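PDB 3IA7: CalG4 from Micromonospora echinospora, which adopts the two-domain GT-B fold, in which two Rossmann-like domains face each other across a cleft. Local coordinates for residues Asp124-Arg129 against Ala395-Val400; Ala255-Pro260 against Pro278-Val283; His304-Ala309 against Ala327-Pro332. All coordinates share one frame; numbering follows the deposited sequence.

Contact 1: Asp124-Arg129 against Ala395-Val400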
loop_
_atom_site.group_PDB
_atom_site.type_symbol
_atom_site.label_atom_id
_atom_site.label_comp_id
_atom_site.label_asym_id
_atom_site.label_seq_id
_atom_site.Cartn_x
_atom_site.Cartn_y
_atom_site.Cartn_z
ATOM N N ASP A 124 -24.541 9.717 -22.697
ATOM C CA ASP A 124 -25.141 8.434 -23.092
ATOM C C ASP A 124 -24.117 7.287 -22.922
ATOM O O ASP A 124 -23.740 6.593 -23.896
ATOM C CB ASP A 124 -25.708 8.506 -24.534
ATOM C CG ASP A 124 -26.413 7.204 -24.970
ATOM O OD1 ASP A 124 -26.980 6.508 -24.137
ATOM O OD2 ASP A 124 -26.380 6.850 -26.159
ATOM N N ARG A 125 -23.660 7.126 -21.686
ATOM C CA ARG A 125 -22.607 6.157 -21.355
ATOM C C ARG A 125 -23.029 5.390 -20.126
ATOM O O ARG A 125 -23.754 5.929 -19.308
ATOM C CB ARG A 125 -21.257 6.875 -21.105
ATOM C CG ARG A 125 -20.648 7.531 -22.349
ATOM C CD ARG A 125 -20.352 6.468 -23.421
ATOM N NE ARG A 125 -19.622 7.003 -24.592
ATOM C CZ ARG A 125 -20.166 7.397 -25.748
ATOM N NH1 ARG A 125 -21.492 7.355 -25.952
ATOM N NH2 ARG A 125 -19.372 7.835 -26.725
ATOM N N PRO A 126 -22.531 4.152 -19.967
ATOM C CA PRO A 126 -22.759 3.376 -18.750
ATOM C C PRO A 126 -21.979 3.982 -17.592
ATOM O O PRO A 126 -21.006 4.763 -17.802
ATOM C CB PRO A 126 -22.238 1.964 -19.108
ATOM C CG PRO A 126 -21.186 2.217 -20.129
ATOM C CD PRO A 126 -21.680 3.434 -20.937
ATOM N N ALA A 127 -22.430 3.714 -16.373
ATOM C CA ALA A 127 -21.764 4.253 -15.211
ATOM C C ALA A 127 -21.611 3.189 -14.144
ATOM O O ALA A 127 -22.382 2.228 -14.118
ATOM C CB ALA A 127 -22.541 5.508 -14.630
ATOM N N VAL A 128 -20.578 3.347 -13.319
ATOM C CA VAL A 128 -20.307 2.484 -12.187
ATOM C C VAL A 128 -20.224 3.368 -10.977
ATOM O O VAL A 128 -19.507 4.376 -11.009
ATOM C CB VAL A 128 -18.908 1.812 -12.322
ATOM C CG1 VAL A 128 -18.489 1.084 -10.992
ATOM C CG2 VAL A 128 -18.833 0.911 -13.524
ATOM N N ARG A 129 -20.897 2.973 -9.892
ATOM C CA ARG A 129 -20.817 3.687 -8.648
ATOM C C ARG A 129 -19.703 3.080 -7.737
ATOM O O ARG A 129 -19.586 1.841 -7.604
ATOM C CB ARG A 129 -22.163 3.623 -7.911
ATOM C CG ARG A 129 -22.102 4.333 -6.530
ATOM C CD ARG A 129 -23.525 4.392 -5.867
ATOM N NE ARG A 129 -24.474 5.121 -6.752
ATOM C CZ ARG A 129 -25.586 5.721 -6.344
ATOM N NH1 ARG A 129 -25.929 5.681 -5.058
ATOM N NH2 ARG A 129 -26.334 6.398 -7.222
ATOM N N ALA A 395 -15.853 -6.718 -16.891
ATOM C CA ALA A 395 -16.997 -7.585 -17.193
ATOM C C ALA A 395 -18.292 -6.787 -17.465
ATOM O O ALA A 395 -19.048 -7.132 -18.363
ATOM C CB ALA A 395 -17.235 -8.622 -16.057
ATOM N N TYR A 396 -18.533 -5.733 -16.681
ATOM C CA TYR A 396 -19.698 -4.862 -16.835
ATOM C C TYR A 396 -19.635 -4.223 -18.204
ATOM O O TYR A 396 -20.611 -4.248 -18.961
ATOM C CB TYR A 396 -19.693 -3.825 -15.693
ATOM C CG TYR A 396 -20.788 -2.770 -15.669
ATOM C CD1 TYR A 396 -22.155 -3.112 -15.567
ATOM C CD2 TYR A 396 -20.450 -1.436 -15.746
ATOM C CE1 TYR A 396 -23.131 -2.138 -15.522
ATOM C CE2 TYR A 396 -21.416 -0.453 -15.697
ATOM C CZ TYR A 396 -22.749 -0.801 -15.580
ATOM O OH TYR A 396 -23.690 0.199 -15.461
ATOM N N LEU A 397 -18.467 -3.711 -18.566
ATOM C CA LEU A 397 -18.263 -3.163 -19.923
ATOM C C LEU A 397 -18.542 -4.168 -21.027
ATOM O O LEU A 397 -19.212 -3.839 -21.996
ATOM C CB LEU A 397 -16.860 -2.605 -20.067
ATOM C CG LEU A 397 -16.571 -1.261 -19.405
ATOM C CD1 LEU A 397 -15.087 -0.947 -19.637
ATOM C CD2 LEU A 397 -17.419 -0.149 -20.008
ATOM N N GLY A 398 -18.056 -5.396 -20.851
ATOM C CA GLY A 398 -18.337 -6.499 -21.752
ATOM C C GLY A 398 -19.824 -6.688 -21.950
ATOM O O GLY A 398 -20.253 -6.970 -23.064
ATOM N N ARG A 399 -20.621 -6.559 -20.881
ATOM C CA ARG A 399 -22.070 -6.734 -20.999
ATOM C C ARG A 399 -22.764 -5.534 -21.633
ATOM O O ARG A 399 -23.585 -5.692 -22.538
ATOM C CB ARG A 399 -22.751 -7.022 -19.656
ATOM C CG ARG A 399 -22.228 -8.226 -18.887
ATOM C CD ARG A 399 -23.006 -8.457 -17.582
ATOM N NE ARG A 399 -22.757 -7.478 -16.503
ATOM C CZ ARG A 399 -21.855 -7.627 -15.538
ATOM N NH1 ARG A 399 -21.084 -8.712 -15.518
ATOM N NH2 ARG A 399 -21.724 -6.698 -14.589
ATOM N N VAL A 400 -22.462 -4.337 -21.131
ATOM C CA VAL A 400 -23.299 -3.173 -21.431
ATOM C C VAL A 400 -22.730 -2.228 -22.486
ATOM O O VAL A 400 -23.451 -1.390 -23.014
ATOM C CB VAL A 400 -23.652 -2.369 -20.147
ATOM C CG1 VAL A 400 -24.366 -3.262 -19.134
ATOM C CG2 VAL A 400 -22.401 -1.692 -19.544
#
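Tyr-396 and Pro-126 bury the largest areas in this contact, and each meets the other segment in a different way. The phenol of Tyr-396 reaches from the last turns of a helix to the start of a strand, where Tyr-396 OH donates a hydrogen bond to Ala-127 O at 2.8 Å. The C=O...donor angle is 149° and the donor is tilted 22° from the carbonyl plane, so the hydroxyl arrives roughly from in front of the carbonyl. With CG anti to the backbone N (chi1 178°), the ring extends away from the helix, which gives it this reach. Along the way it passes Val-128, whose CG2 lies 3.6 Å from Tyr-396 CD2; the two side chains run past each other in opposite directions. Pro-126 makes purely apolar contacts. Pro-126 CB lies 3.7 Å from Val-400 CG2 and 4.3 Å from Tyr-396 CE2, while Pro-126 CG meets Leu-397 CD2 more loosely at 4.5 Å. Val-400 CG2 also sits over the centre of the Tyr-396 ring, 3.9 Å above its plane, and so fills the corner between ring and proline. Strand 127-131 lies between strands 105-109 and 189-191 in the N-terminal parallel sheet, with Leu-105 touching Pro-126, Val-128 and Leu-397. Helix 385-400, the last of the chain, packs here, while helix 113-123 supplies Ala-120 against Ala-127.

Contact 2: Ala255-Pro260 against Pro278-Val283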
loop_
_atom_site.group_PDB
_atom_site.type_symbol
_atom_site.label_atom_id
_atom_site.label_comp_id
_atom_site.label_asym_id
_atom_site.label_seq_id
_atom_site.Cartn_x
_atom_site.Cartn_y
_atom_site.Cartn_z
ATOM N N ALA A 255 -1.553 6.226 30.765
ATOM C CA ALA A 255 -2.249 4.962 30.977
ATOM C C ALA A 255 -1.334 3.715 30.977
ATOM O O ALA A 255 -1.522 2.819 31.774
ATOM C CB ALA A 255 -3.390 4.802 29.963
ATOM N N PHE A 256 -0.331 3.678 30.115
ATOM C CA PHE A 256 0.517 2.480 29.978
ATOM C C PHE A 256 1.964 2.607 30.531
ATOM O O PHE A 256 2.759 1.654 30.430
ATOM C CB PHE A 256 0.491 1.958 28.515
ATOM C CG PHE A 256 -0.901 1.602 28.028
ATOM C CD1 PHE A 256 -1.436 0.322 28.280
ATOM C CD2 PHE A 256 -1.710 2.572 27.408
ATOM C CE1 PHE A 256 -2.746 -0.001 27.881
ATOM C CE2 PHE A 256 -3.033 2.270 27.020
ATOM C CZ PHE A 256 -3.532 0.984 27.250
ATOM N N ALA A 257 2.298 3.760 31.106
ATOM C CA ALA A 257 3.573 3.919 31.825
ATOM C C ALA A 257 3.728 2.840 32.922
ATOM O O ALA A 257 2.785 2.559 33.671
ATOM C CB ALA A 257 3.673 5.327 32.464
ATOM N N ASP A 258 4.899 2.218 33.005
ATOM C CA ASP A 258 5.159 1.205 34.057
ATOM C C ASP A 258 4.135 0.052 33.981
ATOM O O ASP A 258 3.619 -0.415 35.009
ATOM C CB ASP A 258 5.199 1.824 35.488
ATOM C CG ASP A 258 6.267 2.915 35.649
ATOM O OD1 ASP A 258 7.487 2.610 35.552
ATOM O OD2 ASP A 258 5.889 4.089 35.900
ATOM N N THR A 259 3.805 -0.357 32.754
ATOM C CA THR A 259 3.086 -1.614 32.434
ATOM C C THR A 259 3.954 -2.274 31.342
ATOM O O THR A 259 4.756 -1.588 30.725
ATOM C CB THR A 259 1.688 -1.381 31.753
ATOM O OG1 THR A 259 1.894 -0.870 30.434
ATOM C CG2 THR A 259 0.784 -0.422 32.549
ATOM N N PRO A 260 3.785 -3.589 31.060
ATOM C CA PRO A 260 4.626 -4.185 30.025
ATOM C C PRO A 260 4.249 -3.759 28.602
ATOM O O PRO A 260 4.900 -4.140 27.670
ATOM C CB PRO A 260 4.343 -5.688 30.164
ATOM C CG PRO A 260 3.741 -5.824 31.546
ATOM C CD PRO A 260 2.909 -4.601 31.669
ATOM N N PRO A 278 7.776 14.990 27.599
ATOM C CA PRO A 278 8.510 13.749 27.894
ATOM C C PRO A 278 7.550 12.554 27.921
ATOM O O PRO A 278 6.511 12.632 28.571
ATOM C CB PRO A 278 9.105 14.011 29.293
ATOM C CG PRO A 278 9.146 15.492 29.417
ATOM C CD PRO A 278 7.951 15.995 28.664
ATOM N N LEU A 279 7.867 11.496 27.170
ATOM C CA LEU A 279 7.060 10.273 27.137
ATOM C C LEU A 279 7.724 9.153 27.966
ATOM O O LEU A 279 8.939 9.134 28.101
ATOM C CB LEU A 279 6.868 9.822 25.686
ATOM C CG LEU A 279 6.058 10.790 24.823
ATOM C CD1 LEU A 279 5.937 10.274 23.371
ATOM C CD2 LEU A 279 4.670 11.000 25.429
ATOM N N PRO A 280 6.933 8.208 28.509
ATOM C CA PRO A 280 7.551 7.050 29.166
ATOM C C PRO A 280 8.391 6.265 28.143
ATOM O O PRO A 280 8.131 6.382 26.950
ATOM C CB PRO A 280 6.335 6.216 29.605
ATOM C CG PRO A 280 5.184 7.186 29.641
ATOM C CD PRO A 280 5.459 8.112 28.502
ATOM N N PRO A 281 9.383 5.475 28.597
ATOM C CA PRO A 281 10.259 4.770 27.644
ATOM C C PRO A 281 9.555 3.691 26.780
ATOM O O PRO A 281 10.087 3.308 25.756
ATOM C CB PRO A 281 11.337 4.130 28.532
ATOM C CG PRO A 281 10.717 4.041 29.905
ATOM C CD PRO A 281 9.739 5.205 30.001
ATOM N N ASN A 282 8.368 3.254 27.176
ATOM C CA ASN A 282 7.609 2.225 26.426
ATOM C C ASN A 282 6.509 2.852 25.580
ATOM O O ASN A 282 5.592 2.165 25.086
ATOM C CB ASN A 282 7.022 1.186 27.398
ATOM C CG ASN A 282 6.066 1.801 28.378
ATOM O OD1 ASN A 282 6.286 2.930 28.826
ATOM N ND2 ASN A 282 5.009 1.055 28.758
ATOM N N VAL A 283 6.620 4.156 25.348
ATOM C CA VAL A 283 5.650 4.863 24.485
ATOM C C VAL A 283 6.421 5.695 23.445
ATOM O O VAL A 283 7.330 6.443 23.809
ATOM C CB VAL A 283 4.756 5.791 25.346
ATOM C CG1 VAL A 283 3.701 6.493 24.495
ATOM C CG2 VAL A 283 4.084 4.968 26.429
HETATM O O HOH W 1 6.972 2.980 31.547
#
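Asn-282 carries the polar part of this contact through both ends of its amide. Asn-282 ND2 donates to Phe-256 O at 2.9 Å with an N-H...acceptor angle of 161°; the oxygen lies in the amide plane, yet the donor stands 43° out of the carbonyl plane. From the opposite face of that carbonyl comes Thr-259 OG1, at 2.7 Å from Phe-256 O, so two side chains grip one oxygen. Asn-282 ND2 also bonds to Trp-261 O, which fixes the rotation of the amide. A water completes the polar set: it accepts from Asp-258 N at 2.6 Å and donates to Asn-282 OD1 at 2.8 Å. The apolar part is small, with Ala-257 CB resting on Pro-280 CG at 3.7 Å. Two turns present these groups: a type II beta turn from Phe-256 to Thr-259, and a type I turn from Pro-280 to Val-283 closed by Val-283 N to Pro-280 O at 3.1 Å. The arrangement belongs to the rim of a Rossmann-like domain, where the turn leading from helix 246-256 to strand 262-266 is fastened to the loop entering the neighbouring parallel strand 283-286.

Contact 3: His304-Ala309 against Ala327-Pro332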
loop_
_atom_site.group_PDB
_atom_site.type_symbol
_atom_site.label_atom_id
_atom_site.label_comp_id
_atom_site.label_asym_id
_atom_site.label_seq_id
_atom_site.Cartn_x
_atom_site.Cartn_y
_atom_site.Cartn_z
ATOM N N HIS A 304 -10.139 6.330 16.265
ATOM C CA HIS A 304 -11.371 7.116 16.086
ATOM C C HIS A 304 -12.522 6.328 15.405
ATOM O O HIS A 304 -13.700 6.595 15.653
ATOM C CB HIS A 304 -11.082 8.435 15.346
ATOM C CG HIS A 304 -10.330 8.253 14.059
ATOM N ND1 HIS A 304 -9.190 7.473 13.960
ATOM C CD2 HIS A 304 -10.551 8.748 12.816
ATOM C CE1 HIS A 304 -8.763 7.469 12.709
ATOM N NE2 HIS A 304 -9.563 8.247 11.996
ATOM N N GLY A 305 -12.210 5.368 14.563
ATOM C CA GLY A 305 -13.280 4.485 14.077
ATOM C C GLY A 305 -13.847 4.818 12.698
ATOM O O GLY A 305 -14.931 4.363 12.355
ATOM N N THR A 306 -13.127 5.622 11.916
ATOM C CA THR A 306 -13.472 5.814 10.505
ATOM C C THR A 306 -13.385 4.446 9.788
ATOM O O THR A 306 -12.569 3.591 10.168
ATOM C CB THR A 306 -12.515 6.822 9.823
ATOM O OG1 THR A 306 -11.160 6.420 10.064
ATOM C CG2 THR A 306 -12.724 8.211 10.421
ATOM N N THR A 307 -14.243 4.242 8.786
ATOM C CA THR A 307 -14.303 2.950 8.084
ATOM C C THR A 307 -12.927 2.495 7.612
ATOM O O THR A 307 -12.596 1.312 7.733
ATOM C CB THR A 307 -15.224 2.987 6.862
ATOM O OG1 THR A 307 -14.739 3.987 5.989
ATOM C CG2 THR A 307 -16.643 3.358 7.250
ATOM N N GLY A 308 -12.143 3.432 7.092
ATOM C CA GLY A 308 -10.763 3.166 6.667
ATOM C C GLY A 308 -9.885 2.545 7.742
ATOM O O GLY A 308 -9.251 1.504 7.526
ATOM N N ALA A 309 -9.825 3.212 8.891
ATOM C CA ALA A 309 -8.971 2.797 9.990
ATOM C C ALA A 309 -9.432 1.449 10.573
ATOM O O ALA A 309 -8.615 0.630 10.990
ATOM C CB ALA A 309 -8.967 3.855 11.068
ATOM N N ALA A 327 -13.927 11.926 15.619
ATOM C CA ALA A 327 -14.243 12.050 14.200
ATOM C C ALA A 327 -15.754 11.976 14.005
ATOM O O ALA A 327 -16.349 10.933 14.231
ATOM C CB ALA A 327 -13.532 10.955 13.400
ATOM N N THR A 328 -16.386 13.082 13.613
ATOM C CA THR A 328 -17.824 13.045 13.274
ATOM C C THR A 328 -18.159 12.004 12.181
ATOM O O THR A 328 -19.216 11.362 12.221
ATOM C CB THR A 328 -18.389 14.439 12.906
ATOM O OG1 THR A 328 -17.413 15.180 12.156
ATOM C CG2 THR A 328 -18.751 15.213 14.172
ATOM N N GLU A 329 -17.235 11.815 11.243
ATOM C CA GLU A 329 -17.380 10.808 10.178
ATOM C C GLU A 329 -17.399 9.360 10.686
ATOM O O GLU A 329 -17.819 8.449 9.964
ATOM C CB GLU A 329 -16.253 10.962 9.160
ATOM C CG GLU A 329 -16.162 12.355 8.561
ATOM C CD GLU A 329 -14.747 12.725 8.120
ATOM O OE1 GLU A 329 -13.803 11.928 8.380
ATOM O OE2 GLU A 329 -14.595 13.821 7.513
ATOM N N ALA A 330 -16.950 9.146 11.921
ATOM C CA ALA A 330 -16.770 7.789 12.456
ATOM C C ALA A 330 -18.028 7.110 13.035
ATOM O O ALA A 330 -17.998 5.910 13.316
ATOM C CB ALA A 330 -15.645 7.771 13.492
ATOM N N ALA A 331 -19.124 7.847 13.224
ATOM C CA ALA A 331 -20.282 7.267 13.938
ATOM C C ALA A 331 -20.881 5.973 13.284
ATOM O O ALA A 331 -21.018 4.969 13.974
ATOM C CB ALA A 331 -21.370 8.337 14.249
ATOM N N PRO A 332 -21.221 5.997 11.972
ATOM C CA PRO A 332 -21.747 4.783 11.303
ATOM C C PRO A 332 -20.823 3.552 11.401
ATOM O O PRO A 332 -21.288 2.463 11.772
ATOM C CB PRO A 332 -21.844 5.206 9.839
ATOM C CG PRO A 332 -21.953 6.697 9.869
ATOM C CD PRO A 332 -21.148 7.142 11.033
HETATM O O HOH W 2 -15.739 6.704 7.901
#
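The backbones come closest where Thr-306 faces Ala-330, their CA atoms 4.3 Å apart, and diverge to 6.0 Å between the CA atoms of His-304 and Ala-327. Gly-305 has a positive phi of 99° and turns the chain just ahead of Thr-306, the N-cap residue of helix 307-315. Opposite, a short turn is closed by Ala-330 N to Ala-327 O as the chain enters its helix. One water bridges the two segments, accepting from Thr-307 N at 3.0 Å and making a weak bond to Glu-329 O. The side-chain packing rests on two methyl groups. Ala-330 CB presses against the glycine turn, 3.1 Å from His-304 O and 3.5 Å from Gly-305 C; this is tight, and that histidine oxygen is buried with no polar partner in the model. Ala-327 CB lies at the edge of the imidazole, in its plane, 3.8 Å from His-304 CD2. Ala-327 CB also meets Thr-306 CG2 at 4.1 Å, a methyl that a chi1 of 52° turns toward Ala-327. Just beyond, Ser-333 OG hydrogen-bonds to Gly-305 O or Ala-330 O, one proton serving both, as a second polar link. Such paired loops, following adjacent parallel strands 298-303 and 320-322 and each leading into a helix, are characteristic of Rossmann-like domains; their centre, about 8 Å from the chain's centre, is consistent with the side facing the GT-B interdomain cleft.

How the contacts relate
Following the chain from the N terminus, contact 1 opens first, at 124-129 in the N-terminal sheet, and closes last, at the final helix; its loop therefore encloses both others. Within that span, 255-260 meets 278-283 to close contact 2, and only afterwards does 304-309 begin the loop that 327-332 closes as contact 3. These two short loops follow in series and do not cross. Contact 2 joins two loops at the outer edge of the C-terminal sheet, contact 3 joins loops near the chain's centre, and contact 1 returns the C terminus to the N-terminal domain. Centres of contacts 1 and 2 lie about 54 Å apart, on opposite sides of the chain's centre.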